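Local coordinates for protein phenyl-3-pyruvate decarboxylase (Azospirillum brasilense, PDB 2NXW) that catalyses the thiamine diphosphate- and metal-dependent decarboxylation of indole-3-pyruvate to indole-3-acetaldehyde, a step in bacterial synthesis of the plant hormone auxin, at residues 114-119 and 181-186; 276-281 and 550-555; 298-303 and 317-322; 361-366 and 382-387; 509-514 and 534-539. One frame throughout, in Å; residues are numbered along the deposited sequence.

Interaction 1 of 5, residues 114-119 and 181-186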
# COMPACT_ATOMS: atom_id res chain seq x y z
N VAL A 114 -17.27 -14.03 -16.68
CA VAL A 114 -16.30 -15.08 -16.41
C VAL A 114 -15.17 -14.92 -17.42
O VAL A 114 -15.36 -15.13 -18.62
CB VAL A 114 -16.93 -16.48 -16.57
CG1 VAL A 114 -15.88 -17.56 -16.32
CG2 VAL A 114 -18.10 -16.65 -15.59
N VAL A 115 -14.01 -14.50 -16.93
CA VAL A 115 -12.84 -14.32 -17.79
C VAL A 115 -12.08 -15.64 -17.82
O VAL A 115 -11.75 -16.19 -16.77
CB VAL A 115 -11.91 -13.24 -17.21
CG1 VAL A 115 -10.64 -13.11 -18.07
CG2 VAL A 115 -12.66 -11.91 -17.15
N ILE A 116 -11.83 -16.14 -19.03
CA ILE A 116 -11.10 -17.40 -19.20
C ILE A 116 -9.87 -17.08 -20.03
O ILE A 116 -9.99 -16.72 -21.20
CB ILE A 116 -11.93 -18.46 -19.96
CG1 ILE A 116 -13.27 -18.66 -19.26
CG2 ILE A 116 -11.15 -19.79 -20.02
CD1 ILE A 116 -14.20 -19.59 -20.02
N SER A 117 -8.69 -17.20 -19.44
CA SER A 117 -7.46 -16.93 -20.17
C SER A 117 -6.64 -18.17 -20.41
O SER A 117 -6.50 -19.01 -19.53
CB SER A 117 -6.57 -15.93 -19.42
OG SER A 117 -5.36 -15.68 -20.14
N GLY A 118 -6.09 -18.28 -21.62
CA GLY A 118 -5.19 -19.38 -21.90
C GLY A 118 -3.92 -19.04 -21.13
O GLY A 118 -3.74 -17.91 -20.67
N ALA A 119 -3.03 -20.01 -20.97
CA ALA A 119 -1.79 -19.76 -20.24
C ALA A 119 -0.77 -20.81 -20.66
O ALA A 119 -1.12 -21.82 -21.26
CB ALA A 119 -2.04 -19.85 -18.74
N LEU A 181 -10.46 -17.30 -14.56
CA LEU A 181 -10.02 -18.69 -14.68
C LEU A 181 -8.86 -18.71 -15.66
O LEU A 181 -8.98 -18.24 -16.79
CB LEU A 181 -11.15 -19.59 -15.20
CG LEU A 181 -12.32 -19.78 -14.23
CD1 LEU A 181 -13.45 -20.56 -14.91
CD2 LEU A 181 -11.83 -20.53 -12.98
N GLU A 182 -7.73 -19.27 -15.22
CA GLU A 182 -6.53 -19.36 -16.04
C GLU A 182 -6.33 -20.84 -16.35
O GLU A 182 -6.28 -21.67 -15.44
CB GLU A 182 -5.36 -18.79 -15.22
CG GLU A 182 -4.05 -18.60 -15.93
CD GLU A 182 -3.06 -17.87 -15.05
OE1 GLU A 182 -3.18 -16.63 -14.90
OE2 GLU A 182 -2.16 -18.53 -14.50
N ILE A 183 -6.24 -21.18 -17.63
CA ILE A 183 -6.10 -22.57 -18.04
C ILE A 183 -4.82 -22.87 -18.83
O ILE A 183 -4.70 -22.48 -19.99
CB ILE A 183 -7.30 -23.02 -18.91
CG1 ILE A 183 -8.62 -22.68 -18.20
CG2 ILE A 183 -7.22 -24.53 -19.17
CD1 ILE A 183 -9.86 -23.07 -18.99
N PRO A 184 -3.84 -23.55 -18.20
CA PRO A 184 -2.59 -23.88 -18.89
C PRO A 184 -2.99 -24.66 -20.16
O PRO A 184 -3.87 -25.51 -20.11
CB PRO A 184 -1.87 -24.76 -17.87
CG PRO A 184 -2.32 -24.19 -16.56
CD PRO A 184 -3.80 -23.96 -16.79
N ARG A 185 -2.35 -24.39 -21.29
CA ARG A 185 -2.78 -25.06 -22.51
C ARG A 185 -2.71 -26.59 -22.52
O ARG A 185 -3.47 -27.22 -23.25
CB ARG A 185 -2.06 -24.49 -23.73
CG ARG A 185 -0.56 -24.53 -23.70
CD ARG A 185 -0.05 -24.09 -25.05
NE ARG A 185 1.38 -23.80 -25.04
CZ ARG A 185 2.03 -23.27 -26.06
NH1 ARG A 185 1.39 -22.97 -27.18
NH2 ARG A 185 3.33 -23.03 -25.96
N ASN A 186 -1.83 -27.18 -21.72
CA ASN A 186 -1.72 -28.64 -21.69
C ASN A 186 -2.81 -29.28 -20.82
O ASN A 186 -2.91 -30.51 -20.74
CB ASN A 186 -0.32 -29.07 -21.20
CG ASN A 186 -0.05 -28.69 -19.76
OD1 ASN A 186 -0.39 -27.59 -19.32
ND2 ASN A 186 0.59 -29.59 -19.01
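Ile116 and Ile183 lie side by side on one face of a parallel strand pair, pointing the same way, and touch through Ile116 CG2 and Ile183 CD1 at 3.7 Å. Ile183 shows how the meeting is built. Its CB stands over the backbone, 4.1 Å from Ser117 O; with CG1 anti to its carbonyl carbon (chi1 -51°) and the chain extended beyond, CD1 arrives beside the CG2 branch of Ile116. Leu181 continues this greasy face, its CD1 resting against Val114 CG1, and Leu27 of helix 23-33 packs on Ile116, Leu181 and Ile183, so branched aliphatic residues suit these places. Strands 113-119 and 179-184 are neighbours in the all-parallel six-stranded sheet, order 2-1-3-4-6-5, of the N-terminal domain's thiamine diphosphate-binding fold. Backbone bonds join them: Leu181 N gives to Val115 O, Ser117 N to Leu181 O, and Ile183 N to Ser117 O at 2.9 Å, with an angle of 173° at the hydrogen. On the other face Ala119 CB is small enough to lie 3.7 Å from Glu182 CG, while the carboxylate of Glu182 reaches on to Tyr180 OH through OE1. The ladder runs on to Arg185 N, which donates to Ala119 O at 2.8 Å; a proline is tolerated at Pro184 because the ladder to this strand does not use its nitrogen. The Arg185 side chain leaves to form a salt bridge with Glu124.

Interaction 2 of 5, residues 276-281 and 550-555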
# COMPACT_ATOMS: atom_id res chain seq x y z
N GLY A 276 -29.26 11.63 -9.14
CA GLY A 276 -28.52 12.79 -8.67
C GLY A 276 -29.08 14.11 -9.18
O GLY A 276 -30.23 14.18 -9.63
N VAL A 277 -28.26 15.15 -9.13
CA VAL A 277 -28.69 16.48 -9.56
C VAL A 277 -29.24 16.56 -10.98
O VAL A 277 -30.02 17.46 -11.29
CB VAL A 277 -27.54 17.51 -9.40
CG1 VAL A 277 -26.47 17.28 -10.44
CG2 VAL A 277 -28.10 18.92 -9.48
N ALA A 278 -28.86 15.62 -11.84
CA ALA A 278 -29.33 15.62 -13.23
C ALA A 278 -30.78 15.17 -13.39
O ALA A 278 -31.40 15.40 -14.43
CB ALA A 278 -28.42 14.74 -14.08
N GLY A 279 -31.33 14.54 -12.36
CA GLY A 279 -32.70 14.05 -12.45
C GLY A 279 -33.81 14.97 -11.99
O GLY A 279 -33.60 16.17 -11.78
N ASP A 280 -35.01 14.41 -11.84
CA ASP A 280 -36.17 15.19 -11.40
C ASP A 280 -35.93 15.72 -10.00
O ASP A 280 -35.56 14.97 -9.09
CB ASP A 280 -37.43 14.32 -11.41
CG ASP A 280 -38.63 15.05 -10.82
OD1 ASP A 280 -39.06 16.07 -11.40
OD2 ASP A 280 -39.15 14.60 -9.77
N ALA A 281 -36.16 17.02 -9.83
CA ALA A 281 -35.95 17.67 -8.54
C ALA A 281 -36.76 17.06 -7.40
O ALA A 281 -36.24 16.94 -6.29
CB ALA A 281 -36.27 19.16 -8.67
N ALA A 550 -27.72 19.21 -19.57
CA ALA A 550 -27.76 20.63 -19.21
C ALA A 550 -28.08 20.79 -17.72
O ALA A 550 -27.49 21.63 -17.04
CB ALA A 550 -28.78 21.36 -20.06
N ARG A 551 -29.00 19.97 -17.20
CA ARG A 551 -29.33 20.07 -15.78
C ARG A 551 -28.16 19.61 -14.92
O ARG A 551 -27.91 20.16 -13.84
CB ARG A 551 -30.56 19.22 -15.45
CG ARG A 551 -31.87 19.76 -16.01
CD ARG A 551 -33.07 19.15 -15.29
NE ARG A 551 -33.13 17.69 -15.44
CZ ARG A 551 -33.58 17.05 -16.51
NH1 ARG A 551 -34.03 17.72 -17.57
NH2 ARG A 551 -33.59 15.73 -16.53
N PHE A 552 -27.43 18.61 -15.40
CA PHE A 552 -26.27 18.07 -14.71
C PHE A 552 -25.22 19.16 -14.56
O PHE A 552 -24.70 19.41 -13.46
CB PHE A 552 -25.70 16.90 -15.52
CG PHE A 552 -24.56 16.17 -14.86
CD1 PHE A 552 -24.79 15.27 -13.83
CD2 PHE A 552 -23.26 16.35 -15.33
CE1 PHE A 552 -23.73 14.54 -13.27
CE2 PHE A 552 -22.20 15.63 -14.77
CZ PHE A 552 -22.44 14.72 -13.75
N VAL A 553 -24.91 19.83 -15.66
CA VAL A 553 -23.92 20.91 -15.66
C VAL A 553 -24.33 22.08 -14.76
O VAL A 553 -23.52 22.60 -14.00
CB VAL A 553 -23.68 21.42 -17.10
CG1 VAL A 553 -22.68 22.57 -17.10
CG2 VAL A 553 -23.15 20.28 -17.98
N GLN A 554 -25.59 22.50 -14.85
CA GLN A 554 -26.09 23.60 -14.03
C GLN A 554 -26.10 23.21 -12.55
O GLN A 554 -25.79 24.02 -11.68
CB GLN A 554 -27.50 24.00 -14.48
CG GLN A 554 -28.22 25.06 -13.64
CD GLN A 554 -27.60 26.45 -13.75
OE1 GLN A 554 -27.00 26.80 -14.76
NE2 GLN A 554 -27.78 27.26 -12.71
N GLY A 555 -26.45 21.95 -12.28
CA GLY A 555 -26.50 21.48 -10.91
C GLY A 555 -25.13 21.50 -10.25
O GLY A 555 -25.01 21.72 -9.04
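Ala278 O is gripped by two nitrogens of Arg551: NE donates to it over 3.0 Å, and NH2 adds a weak bond of 3.1 Å. Neither bond is straight, since one oxygen is shared between two N-H groups; NE stands above the carbonyl plane of Ala278, 45° out of it. The long arginine chain reaches the loop by bending at chi3 (-61°), which turns the guanidinium edge to the loop and gives the loop carbonyl a positively charged partner. Beside this polar link Ala278 CB comes in at the edge of the Phe552 ring, 3.7 Å from CD1, where a methyl group fits between loop and helix. Val277 approaches one turn further along, and its CG2 presses on Gly555 CA at 3.3 Å, tighter than an ordinary carbon contact. Gly555 suits that spot because a CB there would run into the valine methyl. The Phe552 ring also meets Phe405 edge-to-face and touches Phe485 of helix 480-485. Just past the contact, Asp280 uses OD2 to cap Ile283 N as the N-cap of helix 281-288. The arrangement is a loop-on-helix interface between domains, in which the loop before helix 281-288 of the central domain rests against the C-terminal helix 547-558.

Interaction 3 of 5, residues 298-303 and 317-322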
# COMPACT_ATOMS: atom_id res chain seq x y z
N ALA A 298 -28.29 -1.62 -3.63
CA ALA A 298 -27.62 -0.50 -4.28
C ALA A 298 -26.11 -0.41 -4.24
O ALA A 298 -25.48 -0.72 -3.23
CB ALA A 298 -28.20 0.80 -3.75
N ILE A 299 -25.53 0.02 -5.35
CA ILE A 299 -24.10 0.28 -5.43
C ILE A 299 -24.00 1.70 -4.87
O ILE A 299 -24.80 2.56 -5.24
CB ILE A 299 -23.62 0.29 -6.90
CG1 ILE A 299 -23.51 -1.14 -7.41
CG2 ILE A 299 -22.30 1.04 -7.01
CD1 ILE A 299 -23.34 -1.24 -8.90
N LEU A 300 -23.07 1.93 -3.95
CA LEU A 300 -22.87 3.26 -3.39
C LEU A 300 -21.57 3.82 -3.95
O LEU A 300 -20.52 3.22 -3.76
CB LEU A 300 -22.79 3.21 -1.87
CG LEU A 300 -24.10 3.07 -1.10
CD1 LEU A 300 -23.83 3.16 0.39
CD2 LEU A 300 -25.05 4.19 -1.53
N SER A 301 -21.65 4.95 -4.64
CA SER A 301 -20.47 5.56 -5.25
C SER A 301 -20.72 7.04 -5.57
O SER A 301 -21.85 7.46 -5.73
CB SER A 301 -20.12 4.81 -6.54
OG SER A 301 -19.17 5.53 -7.32
N ASP A 302 -19.64 7.81 -5.68
CA ASP A 302 -19.76 9.23 -5.99
C ASP A 302 -19.66 9.52 -7.48
O ASP A 302 -19.62 10.68 -7.89
CB ASP A 302 -18.69 10.03 -5.25
CG ASP A 302 -18.61 9.68 -3.78
OD1 ASP A 302 -19.66 9.68 -3.10
OD2 ASP A 302 -17.49 9.42 -3.29
N THR A 303 -19.63 8.48 -8.31
CA THR A 303 -19.51 8.68 -9.75
C THR A 303 -20.82 8.68 -10.53
O THR A 303 -21.68 7.82 -10.34
CB THR A 303 -18.58 7.63 -10.40
OG1 THR A 303 -17.29 7.68 -9.79
CG2 THR A 303 -18.42 7.93 -11.90
N THR A 317 -29.92 5.46 6.74
CA THR A 317 -29.99 4.59 5.57
C THR A 317 -29.85 3.11 5.93
O THR A 317 -29.08 2.75 6.83
CB THR A 317 -28.88 4.96 4.56
OG1 THR A 317 -29.12 6.29 4.07
CG2 THR A 317 -28.85 3.98 3.39
N ILE A 318 -30.60 2.27 5.23
CA ILE A 318 -30.54 0.83 5.41
C ILE A 318 -29.96 0.36 4.08
O ILE A 318 -30.63 0.41 3.05
CB ILE A 318 -31.93 0.22 5.59
CG1 ILE A 318 -32.59 0.83 6.84
CG2 ILE A 318 -31.82 -1.29 5.72
CD1 ILE A 318 -34.04 0.46 7.01
N HIS A 319 -28.71 -0.10 4.11
CA HIS A 319 -28.03 -0.53 2.90
C HIS A 319 -27.88 -2.05 2.81
O HIS A 319 -27.07 -2.65 3.52
CB HIS A 319 -26.66 0.16 2.86
CG HIS A 319 -25.84 -0.12 1.64
ND1 HIS A 319 -26.38 -0.24 0.38
CD2 HIS A 319 -24.50 -0.22 1.48
CE1 HIS A 319 -25.41 -0.39 -0.50
NE2 HIS A 319 -24.25 -0.38 0.14
N ALA A 320 -28.69 -2.68 1.95
CA ALA A 320 -28.63 -4.12 1.76
C ALA A 320 -27.86 -4.32 0.46
O ALA A 320 -28.33 -3.94 -0.61
CB ALA A 320 -30.04 -4.70 1.65
N PHE A 321 -26.68 -4.92 0.56
CA PHE A 321 -25.81 -5.09 -0.61
C PHE A 321 -24.67 -6.05 -0.30
O PHE A 321 -24.26 -6.16 0.85
CB PHE A 321 -25.24 -3.72 -0.96
CG PHE A 321 -24.44 -3.67 -2.23
CD1 PHE A 321 -25.05 -3.81 -3.47
CD2 PHE A 321 -23.07 -3.44 -2.18
CE1 PHE A 321 -24.31 -3.70 -4.64
CE2 PHE A 321 -22.31 -3.33 -3.34
CZ PHE A 321 -22.94 -3.46 -4.58
N ASP A 322 -24.16 -6.73 -1.32
CA ASP A 322 -23.03 -7.66 -1.15
C ASP A 322 -23.23 -8.67 -0.02
O ASP A 322 -22.29 -8.97 0.73
CB ASP A 322 -21.72 -6.88 -0.91
CG ASP A 322 -21.04 -6.46 -2.21
OD1 ASP A 322 -21.43 -6.95 -3.29
OD2 ASP A 322 -20.09 -5.65 -2.14
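His319 and Phe321 each carry CG anti to the backbone nitrogen (chi1 -177° and -174°), and this common torsion carries both rings across to residues 298-300. Leu300 comes to the imidazole from the opposite direction and lays CD1 over one face of it, a CH-pi contact 3.7 Å from the His319 ring centroid and 20° off the normal. A leucine serves well here because its branched end can spread over a flat ring. The Phe321 ring offers one face to the Ala298 carbonyl, whose oxygen sits 3.1 Å above the ring plane toward its rim. That oxygen, like Ala298 N, is buried here without a hydrogen-bonding partner. Ile299 CG1 lies 3.7 Å from Phe321 CZ, and Leu129 of the second subunit touches Ile299. A serine in place of Phe321 would probably open a gap beneath the Ala298 carbonyl and leave Ile299 CG1 without its aromatic neighbour. Lys110 makes a cation-pi contact with Phe321 and a salt bridge with Asp322, tying this edge of the central domain to the N-terminal domain. The loop leaves strand 292-296, which pairs in parallel with strand 317-321; strand 324-327 adjoins the latter antiparallel, and helix 205-221 packs on Ile318.

Interaction 4 of 5, residues 361-366 and 382-387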
# COMPACT_ATOMS: atom_id res chain seq x y z
N HIS A 361 -42.64 10.23 -15.64
CA HIS A 361 -41.68 10.90 -16.50
C HIS A 361 -42.26 11.16 -17.88
O HIS A 361 -42.60 10.22 -18.61
CB HIS A 361 -40.39 10.08 -16.62
CG HIS A 361 -39.32 10.76 -17.40
ND1 HIS A 361 -39.33 10.84 -18.78
CD2 HIS A 361 -38.21 11.43 -17.00
CE1 HIS A 361 -38.29 11.54 -19.19
NE2 HIS A 361 -37.59 11.90 -18.13
N ALA A 362 -42.37 12.43 -18.23
CA ALA A 362 -42.91 12.82 -19.53
C ALA A 362 -41.81 12.76 -20.59
O ALA A 362 -40.84 13.52 -20.54
CB ALA A 362 -43.48 14.22 -19.45
N TYR A 363 -41.96 11.83 -21.53
CA TYR A 363 -40.99 11.66 -22.60
C TYR A 363 -41.23 12.68 -23.70
O TYR A 363 -42.36 12.94 -24.10
CB TYR A 363 -41.10 10.26 -23.19
CG TYR A 363 -40.56 9.19 -22.28
CD1 TYR A 363 -39.19 8.95 -22.19
CD2 TYR A 363 -41.42 8.43 -21.48
CE1 TYR A 363 -38.68 7.99 -21.33
CE2 TYR A 363 -40.92 7.47 -20.61
CZ TYR A 363 -39.55 7.25 -20.54
OH TYR A 363 -39.04 6.30 -19.69
N PRO A 364 -40.14 13.28 -24.22
CA PRO A 364 -40.26 14.28 -25.28
C PRO A 364 -40.75 13.66 -26.59
O PRO A 364 -40.25 12.62 -27.03
CB PRO A 364 -38.84 14.82 -25.39
CG PRO A 364 -38.00 13.64 -25.00
CD PRO A 364 -38.74 13.08 -23.82
N THR A 365 -41.73 14.31 -27.21
CA THR A 365 -42.28 13.85 -28.47
C THR A 365 -42.47 15.04 -29.39
O THR A 365 -42.19 16.18 -29.02
CB THR A 365 -43.64 13.17 -28.26
OG1 THR A 365 -44.53 14.09 -27.60
CG2 THR A 365 -43.49 11.92 -27.40
N GLY A 366 -42.94 14.77 -30.61
CA GLY A 366 -43.19 15.84 -31.56
C GLY A 366 -41.99 16.42 -32.27
O GLY A 366 -41.78 17.63 -32.26
N ALA A 382 -37.33 11.82 -32.01
CA ALA A 382 -37.49 10.97 -33.19
C ALA A 382 -37.76 9.53 -32.78
O ALA A 382 -38.66 8.87 -33.31
CB ALA A 382 -36.24 11.03 -34.07
N VAL A 383 -36.98 9.05 -31.82
CA VAL A 383 -37.12 7.69 -31.32
C VAL A 383 -38.47 7.51 -30.65
O VAL A 383 -39.19 6.55 -30.92
CB VAL A 383 -35.97 7.36 -30.33
CG1 VAL A 383 -36.29 6.14 -29.46
CG2 VAL A 383 -34.67 7.15 -31.10
N ASN A 384 -38.84 8.46 -29.79
CA ASN A 384 -40.10 8.36 -29.06
C ASN A 384 -41.32 8.45 -29.96
O ASN A 384 -42.31 7.78 -29.71
CB ASN A 384 -40.16 9.43 -27.96
CG ASN A 384 -39.11 9.21 -26.88
OD1 ASN A 384 -38.56 8.12 -26.74
ND2 ASN A 384 -38.83 10.26 -26.10
N ASP A 385 -41.26 9.29 -30.99
CA ASP A 385 -42.39 9.41 -31.91
C ASP A 385 -42.65 8.06 -32.58
O ASP A 385 -43.81 7.66 -32.76
CB ASP A 385 -42.15 10.48 -32.98
CG ASP A 385 -42.32 11.89 -32.46
OD1 ASP A 385 -42.90 12.07 -31.37
OD2 ASP A 385 -41.87 12.83 -33.17
N ARG A 386 -41.59 7.35 -32.95
CA ARG A 386 -41.81 6.06 -33.59
C ARG A 386 -42.51 5.10 -32.65
O ARG A 386 -43.43 4.38 -33.06
CB ARG A 386 -40.48 5.44 -34.04
CG ARG A 386 -39.98 5.95 -35.38
CD ARG A 386 -38.87 5.05 -35.92
NE ARG A 386 -39.30 3.65 -36.04
CZ ARG A 386 -39.90 3.13 -37.10
NH1 ARG A 386 -40.15 3.88 -38.17
NH2 ARG A 386 -40.27 1.85 -37.10
N VAL A 387 -42.10 5.09 -31.39
CA VAL A 387 -42.71 4.22 -30.40
C VAL A 387 -44.18 4.59 -30.20
O VAL A 387 -45.04 3.71 -30.18
CB VAL A 387 -41.96 4.30 -29.06
CG1 VAL A 387 -42.73 3.54 -27.99
CG2 VAL A 387 -40.57 3.69 -29.23
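The side-chain amide of Asn384 and the ring of Tyr363 cross at about a right angle, their planes 77° apart, with Asn384 ND2 3.7 Å from Tyr363 CB. One face of the tyrosine ring carries His361 ND1, 3.8 Å above its centre. Pro364 O lies nearly in the amide plane of Asn384 and accepts from Asn384 ND2 over 2.9 Å at an angle of 164°. This is an extended loop lying along helix 376-388, the connection from helix 337-346 resting on the helix that follows it. Asparagine suits the place because its two ends differ: ND2 also gives to Asp409 O, and OD1 accepts from Ile411 N, so the buried amide is satisfied at both atoms and its flip is fixed. Pro364 has no N-H to satisfy and sets its ring against the amide, Pro364 CD lying 3.6 Å from Asn384 ND2. Thr365 CG2 rests 4.2 Å from Asn384 CB. Gly366, with its positive phi (79°), turns the chain at the end of this loop segment. There Asp385 takes two successive backbone N-H groups, Leu367 N at OD2 and Gly366 N at OD1, the latter on the syn lone pair at 2.8 Å.

Interaction 5 of 5, residues 509-514 and 534-539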
# COMPACT_ATOMS: atom_id res chain seq x y z
N ASP A 509 -24.95 -0.13 -43.53
CA ASP A 509 -25.48 1.02 -44.25
C ASP A 509 -25.38 2.27 -43.39
O ASP A 509 -25.96 2.33 -42.31
CB ASP A 509 -26.95 0.80 -44.62
CG ASP A 509 -27.15 -0.43 -45.47
OD1 ASP A 509 -26.25 -0.75 -46.27
OD2 ASP A 509 -28.22 -1.05 -45.34
N GLY A 510 -24.66 3.25 -43.89
CA GLY A 510 -24.50 4.47 -43.13
C GLY A 510 -25.05 5.67 -43.86
O GLY A 510 -25.07 5.73 -45.08
N VAL A 511 -25.54 6.62 -43.07
CA VAL A 511 -26.05 7.86 -43.62
C VAL A 511 -25.73 9.01 -42.67
O VAL A 511 -25.91 8.89 -41.46
CB VAL A 511 -27.58 7.80 -43.90
CG1 VAL A 511 -28.35 7.55 -42.64
CG2 VAL A 511 -28.05 9.09 -44.57
N ARG A 512 -25.23 10.11 -43.22
CA ARG A 512 -24.93 11.29 -42.42
C ARG A 512 -26.12 12.23 -42.57
O ARG A 512 -26.56 12.53 -43.69
CB ARG A 512 -23.66 11.99 -42.92
CG ARG A 512 -23.43 13.37 -42.30
CD ARG A 512 -22.10 13.98 -42.71
NE ARG A 512 -20.99 13.40 -41.95
CZ ARG A 512 -19.81 13.98 -41.78
NH1 ARG A 512 -19.57 15.17 -42.33
NH2 ARG A 512 -18.90 13.43 -40.99
N VAL A 513 -26.67 12.67 -41.45
CA VAL A 513 -27.82 13.56 -41.47
C VAL A 513 -27.49 14.86 -40.73
O VAL A 513 -26.80 14.84 -39.70
CB VAL A 513 -29.09 12.89 -40.84
CG1 VAL A 513 -29.51 11.69 -41.69
CG2 VAL A 513 -28.82 12.44 -39.41
N ARG A 514 -27.94 15.98 -41.29
CA ARG A 514 -27.70 17.30 -40.71
C ARG A 514 -28.96 18.05 -40.26
O ARG A 514 -28.88 18.92 -39.39
CB ARG A 514 -26.93 18.18 -41.69
CG ARG A 514 -25.50 17.74 -41.92
CD ARG A 514 -24.73 18.76 -42.78
NE ARG A 514 -23.33 18.40 -42.89
CZ ARG A 514 -22.43 18.62 -41.93
NH1 ARG A 514 -22.79 19.20 -40.80
NH2 ARG A 514 -21.17 18.24 -42.11
N GLN A 534 -27.30 -0.59 -39.29
CA GLN A 534 -27.68 0.71 -39.81
C GLN A 534 -27.05 1.79 -38.94
O GLN A 534 -27.36 1.88 -37.76
CB GLN A 534 -29.20 0.85 -39.78
CG GLN A 534 -29.93 -0.24 -40.55
CD GLN A 534 -29.74 -0.12 -42.04
OE1 GLN A 534 -29.98 0.94 -42.63
NE2 GLN A 534 -29.31 -1.22 -42.67
N LEU A 535 -26.18 2.58 -39.55
CA LEU A 535 -25.50 3.65 -38.83
C LEU A 535 -26.02 5.01 -39.26
O LEU A 535 -25.90 5.40 -40.43
CB LEU A 535 -23.99 3.55 -39.09
CG LEU A 535 -23.12 4.65 -38.47
CD1 LEU A 535 -23.24 4.61 -36.96
CD2 LEU A 535 -21.67 4.44 -38.90
N ILE A 536 -26.63 5.72 -38.33
CA ILE A 536 -27.14 7.07 -38.59
C ILE A 536 -26.16 8.02 -37.90
O ILE A 536 -26.09 8.06 -36.67
CB ILE A 536 -28.55 7.28 -38.00
CG1 ILE A 536 -29.54 6.28 -38.63
CG2 ILE A 536 -29.02 8.73 -38.28
CD1 ILE A 536 -30.90 6.26 -37.94
N GLU A 537 -25.41 8.77 -38.71
CA GLU A 537 -24.43 9.72 -38.19
C GLU A 537 -25.12 11.08 -38.12
O GLU A 537 -25.28 11.76 -39.14
CB GLU A 537 -23.22 9.77 -39.11
CG GLU A 537 -22.16 10.74 -38.64
CD GLU A 537 -21.04 10.93 -39.63
OE1 GLU A 537 -21.23 10.65 -40.84
OE2 GLU A 537 -19.96 11.39 -39.20
N ALA A 538 -25.53 11.46 -36.91
CA ALA A 538 -26.24 12.71 -36.70
C ALA A 538 -25.28 13.83 -36.35
O ALA A 538 -24.65 13.79 -35.29
CB ALA A 538 -27.27 12.55 -35.58
N MET A 539 -25.16 14.81 -37.24
CA MET A 539 -24.28 15.94 -36.99
C MET A 539 -24.96 16.88 -35.99
O MET A 539 -26.12 17.26 -36.16
CB MET A 539 -23.98 16.68 -38.29
CG MET A 539 -23.48 15.76 -39.42
SD MET A 539 -22.09 14.67 -38.91
CE MET A 539 -20.78 15.89 -38.73
O HOH W 1 -28.88 3.56 -42.15
O HOH W 2 -27.23 19.35 -37.38
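Arg512 and Glu537 run side by side from neighbouring parallel strands, pointing the same way, with guanidinium and carboxylate planes turned 65° apart. In this side-on salt bridge Arg512 NE donates to Glu537 OE1 at 3.0 Å and Arg512 NH2 to Glu537 OE2 at 2.9 Å. Both nitrogens come from above the carboxylate plane; Glu537 also accepts from Asn475 ND2 and the backbone nitrogens of Phe499 and Ala500. Met539, a flexible thioether bent at chi2 and chi3 (-50° and -70°), crosses obliquely and sets CE over the centre of the Arg512 guanidinium, 3.7 Å above its plane; its CG lies over a face of the Arg514 guanidinium. Replacing Arg512 by an alanine would probably leave the buried Glu537 without its charged mate and bare the side of Met539 that rests on the guanidinium. At the other end Asp509 and Gln534 also point alike, Gln534 NE2 donating to Asp509 OD2 over 2.9 Å. On the opposite face from Arg512, Val513 CG2 touches Ile536 CG2 at 3.9 Å. Backbone bonds such as Met539 N to Val513 O join the strands, and helix 516-528 crosses over the valines to complete the beta-alpha-beta unit, with strand 470-475 beyond 534-539.

Along the chain interaction 1 comes first, while interactions 3, 4 and 5 follow in series inside the long loop closed by interaction 2. Interactions 1 and 5 join strands in two separate parallel sheets, their centres about 41 Å apart; these sheets belong to the two domains that bind the cofactor. Interaction 3 belongs to the mixed sheet of the central domain. Interaction 2 ties that domain to the C-terminal end, helix 547-558, which follows strand 534-539; its centre is about 21 Å from that of interaction 3 and about 20 Å from that of interaction 4. The centres of interactions 4 and 5 are also about 20 Å apart, linked through helix 516-528, which packs on helix 376-388.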